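Local atomic coordinates of cation efflux system protein cusF (Escherichia coli, PDB entry 3E6Z), a protein that binds a single copper ion per polypeptide and serves as the periplasmic metallochaperone of a cation efflux system that confers resistance to copper and silver. Residues K15-D18 with K23-I26. The protein carries 1 engineered substitution. Numbering follows the deposited sequence. Where two conformers were deposited one is given.
Sequences KGID and KITI. With ACT (acetate ion), chain C.
D18 and K23 trade both of their backbone bonds: D18 N gives to K23 O at 2.9 Å, and K23 N returns to D18 O at 3.0 Å. At the other end the exchange is irregular. T25 O takes two donors at once, K15 N at 2.8 Å and, more bent, G16 N at 3.2 Å, while T25 N gives to G16 O. That same G16 O also receives a CA-H...O contact from I24 CA at 3.4 Å.

Apolar contact sits on the face carrying I17 and I24, a non-hydrogen-bonded pair. Here I17 CG1 meets I24 CG2 at 4.2 Å. A chi1 of -58° on I24 swings CG2 opposite the backbone N and brings it 3.6 Å from G16 O. I54 touches both isoleucines, and L73 adds to the cover of I24.

On the face carrying D18, K23 and T25, the K23 chain leads off the strand pair. Bent at chi2 (-70°), it carries NZ to T44 OG1 and to acetate oxygen ACT O at 2.8 Å; R42 NE holds the same acetate, probably picked up from the crystallisation liquor. D18 OD1 accepts from E20 N and S21 N in the connecting loop, the first an Asx-turn bond.

Two residues, K15 and G16, thus face the single T25, a classic beta bulge in the antiparallel hairpin of strands 8-18 and 23-28, part of the small OB-fold barrel of CusF.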
# COMPACT_ATOMS: atom_id res chain seq x y z
N LYS A 15 -0.64 -5.67 8.65
CA LYS A 15 -0.03 -6.23 9.82
C LYS A 15 0.16 -5.24 10.94
O LYS A 15 0.19 -5.66 12.09
CB LYS A 15 1.21 -6.91 9.34
CG LYS A 15 0.97 -8.04 8.36
CD LYS A 15 0.19 -9.17 8.97
CE LYS A 15 0.88 -9.84 10.20
NZ LYS A 15 0.07 -10.97 10.73
N GLY A 16 0.19 -3.93 10.65
CA GLY A 16 0.26 -2.94 11.66
C GLY A 16 -0.32 -1.60 11.17
O GLY A 16 -0.17 -1.31 9.94
N ILE A 17 -0.88 -0.84 12.08
CA ILE A 17 -1.39 0.50 11.77
C ILE A 17 -0.92 1.41 12.84
O ILE A 17 -1.26 1.25 14.02
CB ILE A 17 -2.93 0.55 11.66
CG1 ILE A 17 -3.42 -0.40 10.56
CG2 ILE A 17 -3.38 2.00 11.40
CD1 ILE A 17 -4.92 -0.70 10.70
N ASP A 18 -0.15 2.45 12.48
CA ASP A 18 0.35 3.38 13.47
C ASP A 18 -0.11 4.77 13.05
O ASP A 18 0.44 5.37 12.11
CB ASP A 18 1.86 3.31 13.57
CG ASP A 18 2.45 4.26 14.67
OD1 ASP A 18 1.81 5.22 15.07
OD2 ASP A 18 3.57 4.02 15.05
N LYS A 23 1.71 5.33 9.40
CA LYS A 23 2.34 4.24 8.68
C LYS A 23 1.44 2.98 8.80
O LYS A 23 1.08 2.60 9.91
CB LYS A 23 3.73 3.93 9.22
CG LYS A 23 4.74 5.05 9.12
CD LYS A 23 5.20 5.37 7.71
CE LYS A 23 6.09 6.58 7.73
NZ LYS A 23 6.79 6.81 6.40
N ILE A 24 1.17 2.38 7.69
CA ILE A 24 0.46 1.09 7.65
C ILE A 24 1.49 0.10 7.13
O ILE A 24 2.01 0.22 6.01
CB ILE A 24 -0.73 1.14 6.71
CG1 ILE A 24 -1.71 2.26 7.13
CG2 ILE A 24 -1.50 -0.27 6.79
CD1 ILE A 24 -2.83 2.38 6.26
N THR A 25 1.79 -0.96 7.95
CA THR A 25 2.68 -2.01 7.55
C THR A 25 1.81 -3.14 6.90
O THR A 25 0.87 -3.63 7.56
CB THR A 25 3.47 -2.54 8.75
OG1 THR A 25 4.22 -1.45 9.29
CG2 THR A 25 4.41 -3.63 8.42
N ILE A 26 2.10 -3.44 5.65
CA ILE A 26 1.31 -4.39 4.85
C ILE A 26 2.19 -5.45 4.31
O ILE A 26 3.27 -5.17 3.72
CB ILE A 26 0.56 -3.67 3.67
CG1 ILE A 26 -0.29 -2.55 4.22
CG2 ILE A 26 -0.26 -4.71 2.81
CD1 ILE A 26 -1.00 -1.69 3.08
C ACT C . 8.93 3.90 5.12
O ACT C . 7.99 4.66 5.06
OXT ACT C . 9.59 3.76 6.22
CH3 ACT C . 9.28 3.13 3.93